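Local coordinates for methylocystis parvus OBBP MbnE (PDB 5ICQ), which probably binds the copper-chelating peptide methanobactin in the periplasm as part of its transport machinery, at residues 266-270 / 271-275; 349-353 / 354-358. All blocks are in the same frame, centred on the assembly; numbering follows the deposited sequence.

Contact 1: residues 266-270 / 271-275; sequences QYFRD and GNSLF
F268 sets its ring anti to its own carbonyl carbon (chi1 -72°) while L274 swings CG directly away from its backbone nitrogen (chi1 180°), and the two side chains meet at about a right angle. CD1 of L274 touches the ring at F268 CD1, 3.5 Å away, and L274 CA lies over one face of the same ring. A flat aromatic suits this place because it can lie against the helix backbone as well as the leucine. Were F268 an alanine, L274 CD1 would probably lose its ring partner and a gap open between the strand end and the first helical turn. The chain passes here from strand 262-268 of a mixed sheet, where the F268 backbone hydrogen-bonds to L70 and G72, into helix 271-279, with D270 at the N-cap. The D270 carbonyl oxygen takes two donors: L274 N at 3.2 Å in a nearly straight bond (164°), and S273 OG, also 3.2 Å away and tilted from the carbonyl plane. Serine is short enough to fold its hydroxyl back onto the preceding turn in this way. The negative charge of D270 probably suits the start of a helix. A bound sulfate, probably from the crystallisation liquor, lies beside G271. R269, its chain bent twice, curls back until NH2 comes 3.3 Å from S273 CB.

Contact 2: residues 349-353 / 354-358; sequences EWVNA and NYYAG
W350 and N354, one helical turn apart, lie against each other as indole and carboxamide. With CG of W350 anti to the backbone N (chi1 -174°), the indole extends beside the following turn. N354 holds CG anti to its carbonyl carbon (chi1 -82°), which brings its amide back over one face of the indole, the two planes 29° apart. ND2 stands 3.1 Å above the indole plane, offset toward the rim, while N354 CB makes a CH-pi contact 4.2 Å from the centroid of the six-membered W350 ring. The same ND2 donates to W350 O at 2.9 Å, that oxygen lying in the amide plane; N354 N reaches W350 O at 3.0 Å from the other face of the carbonyl. Asparagine suits the site, being short enough to fold back onto the helix and still cover the indole. Y355 meets the far part of the tryptophan, its CE2 3.8 Å from W350 CZ3, the rings oblique. Its CB in turn rests over the centre of one face of the Y356 ring.

After this turn the chain leaves the helical path. N352 O is gripped by Y356 N and, at 2.9 Å, by G358 N, each well out of the carbonyl plane, on opposite faces. The G358 bond caps the helix C-terminus from six residues on, one more than in a Schellman motif. A water accepts from A357 N at 2.9 Å and donates to A353 O. G358 has positive phi, easy for glycine; A357 has it too, at more cost. The N352 carboxamide lies alongside G358, its OD1 accepting from Y360 N.

Helix 453-467 packs against it: W350 and V351 touch A461, Y355 touches R457, and Y356 packs on L458 while its OH is hydrogen-bonded to D454 OD1. The Y356 ring meets F571 of strand 567-572, and the side chain touches T291 of helix 291-296.

Following the chain from the N terminus, contact 1 comes first, turning the end of strand 262-268, an inner strand of a four-stranded mixed sheet, into helix 271-279. The chain then runs through strand 285-288, helix 291-296 and strand 322-326 of another mixed sheet before reaching contact 2, at the end of helix 348-355. Neither closes a loop, each being one continuous stretch, and the two follow in series without nesting or crossing. The nearest atoms of contact 1 and contact 2 lie about 14 Å apart. Contact 1 joins a strand to the helix after it, whereas contact 2 shapes a helix end packed against helix 453-467; helix 291-296, on the chain between them, also borders contact 2.

Contact 1: residues 266-270 / 271-275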
ATOM      1  N   GLN A 266       2.009 -20.330  10.486  1.00 16.74           N
ATOM      2  CA  GLN A 266       0.942 -21.311  10.316  1.00 16.77           C
ATOM      3  C   GLN A 266      -0.230 -20.686   9.573  1.00 17.13           C
ATOM      4  O   GLN A 266      -0.625 -19.553   9.866  1.00 16.64           O
ATOM      5  CB  GLN A 266       0.449 -21.840  11.661  1.00 20.51           C
ATOM      6  CG  GLN A 266       1.517 -22.398  12.570  1.00 27.76           C
ATOM      7  CD  GLN A 266       0.935 -22.809  13.909  1.00 27.92           C
ATOM      8  OE1 GLN A 266      -0.266 -23.040  14.021  1.00 30.40           O
ATOM      9  NE2 GLN A 266       1.781 -22.903  14.928  1.00 28.60           N
ATOM     10  N   TYR A 267      -0.796 -21.439   8.633  1.00 17.44           N
ATOM     11  CA  TYR A 267      -1.882 -20.963   7.792  1.00 15.06           C
ATOM     12  C   TYR A 267      -3.200 -21.591   8.227  1.00 16.71           C
ATOM     13  O   TYR A 267      -3.249 -22.773   8.584  1.00 16.06           O
ATOM     14  CB  TYR A 267      -1.595 -21.258   6.313  1.00 17.03           C
ATOM     15  CG  TYR A 267      -0.639 -20.246   5.715  1.00 21.99           C
ATOM     16  CD1 TYR A 267       0.726 -20.296   5.995  1.00 18.34           C
ATOM     17  CD2 TYR A 267      -1.102 -19.226   4.900  1.00 19.60           C
ATOM     18  CE1 TYR A 267       1.596 -19.365   5.467  1.00 18.33           C
ATOM     19  CE2 TYR A 267      -0.234 -18.285   4.365  1.00 19.51           C
ATOM     20  CZ  TYR A 267       1.117 -18.369   4.652  1.00 20.68           C
ATOM     21  OH  TYR A 267       1.980 -17.441   4.123  1.00 23.88           O
ATOM     22  N   PHE A 268      -4.263 -20.786   8.198  1.00 19.36           N
ATOM     23  CA  PHE A 268      -5.559 -21.171   8.738  1.00 20.71           C
ATOM     24  C   PHE A 268      -6.651 -20.928   7.706  1.00 24.37           C
ATOM     25  O   PHE A 268      -6.653 -19.901   7.021  1.00 25.21           O
ATOM     26  CB  PHE A 268      -5.888 -20.393  10.033  1.00 18.71           C
ATOM     27  CG  PHE A 268      -5.064 -20.817  11.224  1.00 20.77           C
ATOM     28  CD1 PHE A 268      -3.803 -20.283  11.437  1.00 18.34           C
ATOM     29  CD2 PHE A 268      -5.550 -21.757  12.125  1.00 21.87           C
ATOM     30  CE1 PHE A 268      -3.044 -20.681  12.531  1.00 15.02           C
ATOM     31  CE2 PHE A 268      -4.796 -22.159  13.219  1.00 27.38           C
ATOM     32  CZ  PHE A 268      -3.537 -21.622  13.420  1.00 22.09           C
ATOM     33  N   ARG A 269      -7.588 -21.881   7.638  1.00 36.66           N
ATOM     34  CA  ARG A 269      -8.791 -21.875   6.806  1.00 47.09           C
ATOM     35  C   ARG A 269      -9.419 -20.497   6.652  1.00 38.88           C
ATOM     36  O   ARG A 269      -9.481 -19.951   5.545  1.00 38.09           O
ATOM     37  CB  ARG A 269      -9.852 -22.821   7.393  1.00 59.42           C
ATOM     38  CG  ARG A 269      -9.566 -24.321   7.290  1.00 66.80           C
ATOM     39  CD  ARG A 269      -8.396 -24.760   8.164  1.00 72.32           C
ATOM     40  NE  ARG A 269      -8.616 -24.490   9.582  1.00 71.82           N
ATOM     41  CZ  ARG A 269      -7.678 -24.612  10.518  1.00 69.49           C
ATOM     42  NH1 ARG A 269      -6.452 -24.993  10.184  1.00 67.60           N
ATOM     43  NH2 ARG A 269      -7.965 -24.356  11.787  1.00 70.95           N
ATOM     44  N   ASP A 270      -9.919 -19.938   7.749  1.00 41.20           N
ATOM     45  CA  ASP A 270     -10.548 -18.627   7.706  1.00 49.37           C
ATOM     46  C   ASP A 270     -10.379 -17.944   9.057  1.00 38.60           C
ATOM     47  O   ASP A 270      -9.744 -18.476   9.975  1.00 30.88           O
ATOM     48  CB  ASP A 270     -12.026 -18.725   7.312  1.00 56.97           C
ATOM     49  CG  ASP A 270     -12.841 -19.586   8.268  1.00 62.49           C
ATOM     50  OD1 ASP A 270     -14.062 -19.714   8.035  1.00 70.35           O
ATOM     51  OD2 ASP A 270     -12.275 -20.142   9.237  1.00 54.34           O
ATOM     52  N   GLY A 271     -10.993 -16.765   9.172  1.00 38.44           N
ATOM     53  CA  GLY A 271     -10.728 -15.897  10.306  1.00 35.66           C
ATOM     54  C   GLY A 271     -11.086 -16.507  11.647  1.00 24.02           C
ATOM     55  O   GLY A 271     -10.389 -16.284  12.638  1.00 26.66           O
ATOM     56  N   ASN A 272     -12.171 -17.289  11.708  1.00 29.35           N
ATOM     57  CA  ASN A 272     -12.628 -17.779  13.007  0.55 28.64           C
ATOM     58  C   ASN A 272     -11.656 -18.792  13.599  1.00 28.94           C
ATOM     59  O   ASN A 272     -11.347 -18.735  14.794  1.00 30.27           O
ATOM     60  CB  ASN A 272     -14.023 -18.391  12.904  0.55 32.37           C
ATOM     61  CG  ASN A 272     -14.611 -18.712  14.271  0.55 34.24           C
ATOM     62  OD1 ASN A 272     -14.606 -19.862  14.714  0.55 32.61           O
ATOM     63  ND2 ASN A 272     -15.098 -17.683  14.958  0.55 38.07           N
ATOM     64  N   SER A 273     -11.167 -19.736  12.789  1.00 27.23           N
ATOM     65  CA  SER A 273     -10.213 -20.697  13.338  1.00 25.99           C
ATOM     66  C   SER A 273      -8.877 -20.027  13.651  1.00 14.05           C
ATOM     67  O   SER A 273      -8.189 -20.428  14.597  1.00 22.05           O
ATOM     68  CB  SER A 273     -10.024 -21.876  12.380  1.00 37.65           C
ATOM     69  OG  SER A 273      -9.699 -21.437  11.069  1.00 46.17           O
ATOM     70  N   LEU A 274      -8.503 -19.012  12.874  1.00 17.65           N
ATOM     71  CA  LEU A 274      -7.312 -18.228  13.194  1.00 18.70           C
ATOM     72  C   LEU A 274      -7.480 -17.515  14.532  1.00 21.22           C
ATOM     73  O   LEU A 274      -6.568 -17.518  15.370  1.00 19.17           O
ATOM     74  CB  LEU A 274      -7.048 -17.228  12.064  1.00 19.10           C
ATOM     75  CG  LEU A 274      -5.847 -16.271  12.149  1.00 21.43           C
ATOM     76  CD1 LEU A 274      -4.557 -17.018  12.444  1.00 17.79           C
ATOM     77  CD2 LEU A 274      -5.724 -15.467  10.863  1.00 21.80           C
ATOM     78  N   PHE A 275      -8.658 -16.922  14.760  1.00 19.72           N
ATOM     79  CA  PHE A 275      -8.931 -16.246  16.027  1.00 20.44           C
ATOM     80  C   PHE A 275      -8.965 -17.231  17.187  1.00 16.09           C
ATOM     81  O   PHE A 275      -8.444 -16.936  18.270  1.00 18.58           O
ATOM     82  CB  PHE A 275     -10.251 -15.474  15.931  1.00 21.31           C
ATOM     83  CG  PHE A 275     -10.539 -14.583  17.121  1.00 19.06           C
ATOM     84  CD1 PHE A 275      -9.555 -13.758  17.649  1.00 17.39           C
ATOM     85  CD2 PHE A 275     -11.805 -14.549  17.686  1.00 26.57           C
ATOM     86  CE1 PHE A 275      -9.821 -12.930  18.728  1.00 24.46           C
ATOM     87  CE2 PHE A 275     -12.078 -13.719  18.760  1.00 28.51           C
ATOM     88  CZ  PHE A 275     -11.087 -12.908  19.280  1.00 25.89           C
TER

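Contact 2: residues 349-353 / 354-358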
ATOM      1  N   GLU A 349     -22.507   8.348   8.441  1.00 13.89           N
ATOM      2  CA  GLU A 349     -22.807   8.216   9.862  1.00 16.52           C
ATOM      3  C   GLU A 349     -23.777   7.065  10.114  1.00 17.04           C
ATOM      4  O   GLU A 349     -23.609   6.295  11.070  1.00 14.55           O
ATOM      5  CB  GLU A 349     -23.359   9.542  10.389  1.00 21.86           C
ATOM      6  CG  GLU A 349     -22.340  10.713  10.362  1.00 27.59           C
ATOM      7  CD  GLU A 349     -21.873  11.130   8.951  1.00 29.54           C
ATOM      8  OE1 GLU A 349     -20.654  11.375   8.762  1.00 30.01           O
ATOM      9  OE2 GLU A 349     -22.712  11.217   8.030  1.00 34.76           O
ATOM     10  N   TRP A 350     -24.766   6.897   9.235  1.00 13.27           N
ATOM     11  CA  TRP A 350     -25.709   5.791   9.383  1.00 15.34           C
ATOM     12  C   TRP A 350     -25.018   4.436   9.222  1.00 15.06           C
ATOM     13  O   TRP A 350     -25.251   3.520  10.021  1.00 13.69           O
ATOM     14  CB  TRP A 350     -26.860   5.939   8.384  1.00 14.22           C
ATOM     15  CG  TRP A 350     -27.942   4.910   8.588  1.00 15.56           C
ATOM     16  CD1 TRP A 350     -29.050   5.029   9.379  1.00 22.68           C
ATOM     17  CD2 TRP A 350     -28.006   3.603   8.002  1.00 17.35           C
ATOM     18  NE1 TRP A 350     -29.807   3.882   9.311  1.00 20.65           N
ATOM     19  CE2 TRP A 350     -29.189   2.991   8.470  1.00 19.89           C
ATOM     20  CE3 TRP A 350     -27.189   2.899   7.112  1.00 14.61           C
ATOM     21  CZ2 TRP A 350     -29.567   1.702   8.085  1.00 18.79           C
ATOM     22  CZ3 TRP A 350     -27.560   1.616   6.733  1.00 13.65           C
ATOM     23  CH2 TRP A 350     -28.744   1.031   7.220  1.00 21.16           C
ATOM     24  N   VAL A 351     -24.176   4.265   8.191  1.00 10.87           N
ATOM     25  CA  VAL A 351     -23.555   2.951   8.035  1.00  9.43           C
ATOM     26  C   VAL A 351     -22.572   2.689   9.173  1.00 11.76           C
ATOM     27  O   VAL A 351     -22.483   1.565   9.678  1.00 11.38           O
ATOM     28  CB  VAL A 351     -22.883   2.763   6.652  1.00 17.41           C
ATOM     29  CG1 VAL A 351     -23.884   2.968   5.506  1.00 17.38           C
ATOM     30  CG2 VAL A 351     -21.662   3.618   6.481  1.00 24.16           C
ATOM     31  N   ASN A 352     -21.832   3.717   9.603  1.00 13.77           N
ATOM     32  CA  ASN A 352     -20.861   3.516  10.679  1.00 14.25           C
ATOM     33  C   ASN A 352     -21.551   3.029  11.949  1.00 12.64           C
ATOM     34  O   ASN A 352     -21.077   2.099  12.610  1.00 13.87           O
ATOM     35  CB  ASN A 352     -20.104   4.818  10.944  1.00 13.48           C
ATOM     36  CG  ASN A 352     -18.791   4.601  11.690  1.00 14.03           C
ATOM     37  OD1 ASN A 352     -18.162   3.556  11.570  1.00 12.70           O
ATOM     38  ND2 ASN A 352     -18.370   5.608  12.450  1.00 13.15           N
ATOM     39  N   ALA A 353     -22.689   3.625  12.283  1.00 15.61           N
ATOM     40  CA  ALA A 353     -23.402   3.229  13.494  1.00 19.51           C
ATOM     41  C   ALA A 353     -24.106   1.888  13.331  1.00 23.56           C
ATOM     42  O   ALA A 353     -24.240   1.141  14.307  1.00 22.11           O
ATOM     43  CB  ALA A 353     -24.414   4.309  13.882  1.00 17.63           C
ATOM     44  N   ASN A 354     -24.561   1.556  12.120  1.00 16.67           N
ATOM     45  CA  ASN A 354     -25.387   0.364  11.958  1.00 16.48           C
ATOM     46  C   ASN A 354     -24.599  -0.883  11.593  1.00 18.25           C
ATOM     47  O   ASN A 354     -25.060  -1.994  11.879  1.00 20.19           O
ATOM     48  CB  ASN A 354     -26.470   0.614  10.902  1.00 20.29           C
ATOM     49  CG  ASN A 354     -27.668   1.349  11.473  1.00 20.33           C
ATOM     50  OD1 ASN A 354     -28.560   0.737  12.061  1.00 29.84           O
ATOM     51  ND2 ASN A 354     -27.682   2.669  11.328  1.00 18.87           N
ATOM     52  N   TYR A 355     -23.438  -0.752  10.955  1.00 14.17           N
ATOM     53  CA  TYR A 355     -22.676  -1.940  10.587  1.00  8.48           C
ATOM     54  C   TYR A 355     -21.329  -2.058  11.277  1.00 12.56           C
ATOM     55  O   TYR A 355     -20.824  -3.177  11.415  1.00 13.97           O
ATOM     56  CB  TYR A 355     -22.435  -1.992   9.069  1.00 13.14           C
ATOM     57  CG  TYR A 355     -23.690  -2.232   8.269  1.00 13.10           C
ATOM     58  CD1 TYR A 355     -24.383  -3.425   8.399  1.00 21.79           C
ATOM     59  CD2 TYR A 355     -24.175  -1.279   7.382  1.00 16.95           C
ATOM     60  CE1 TYR A 355     -25.529  -3.666   7.682  1.00 25.22           C
ATOM     61  CE2 TYR A 355     -25.334  -1.516   6.644  1.00 16.34           C
ATOM     62  CZ  TYR A 355     -26.002  -2.717   6.805  1.00 20.99           C
ATOM     63  OH  TYR A 355     -27.155  -2.998   6.104  1.00 18.33           O
ATOM     64  N   TYR A 356     -20.719  -0.955  11.700  1.00 12.76           N
ATOM     65  CA  TYR A 356     -19.308  -1.008  12.070  1.00 15.53           C
ATOM     66  C   TYR A 356     -19.054  -0.577  13.506  1.00 16.42           C
ATOM     67  O   TYR A 356     -17.907  -0.270  13.855  1.00 12.90           O
ATOM     68  CB  TYR A 356     -18.479  -0.167  11.100  1.00 11.07           C
ATOM     69  CG  TYR A 356     -18.691  -0.602   9.662  1.00 12.66           C
ATOM     70  CD1 TYR A 356     -18.378  -1.897   9.253  1.00 14.22           C
ATOM     71  CD2 TYR A 356     -19.208   0.277   8.722  1.00 13.52           C
ATOM     72  CE1 TYR A 356     -18.576  -2.303   7.933  1.00 16.04           C
ATOM     73  CE2 TYR A 356     -19.412  -0.118   7.402  1.00 16.29           C
ATOM     74  CZ  TYR A 356     -19.095  -1.403   7.017  1.00 17.40           C
ATOM     75  OH  TYR A 356     -19.296  -1.778   5.705  1.00 19.18           O
ATOM     76  N   ALA A 357     -20.095  -0.567  14.340  1.00 13.16           N
ATOM     77  CA  ALA A 357     -19.983  -0.250  15.765  1.00 23.97           C
ATOM     78  C   ALA A 357     -19.359   1.122  15.988  1.00 21.91           C
ATOM     79  O   ALA A 357     -18.730   1.370  17.022  1.00 17.91           O
ATOM     80  CB  ALA A 357     -19.202  -1.334  16.520  1.00 22.45           C
ATOM     81  N   GLY A 358     -19.530   2.020  15.017  1.00 13.87           N
ATOM     82  CA  GLY A 358     -18.983   3.363  15.110  1.00 12.41           C
ATOM     83  C   GLY A 358     -17.475   3.451  15.068  1.00 16.08           C
ATOM     84  O   GLY A 358     -16.915   4.496  15.409  1.00 16.55           O
TER
HETATM   85  O   HOH W   1     -22.747  -1.757  14.399  1.00 19.47           O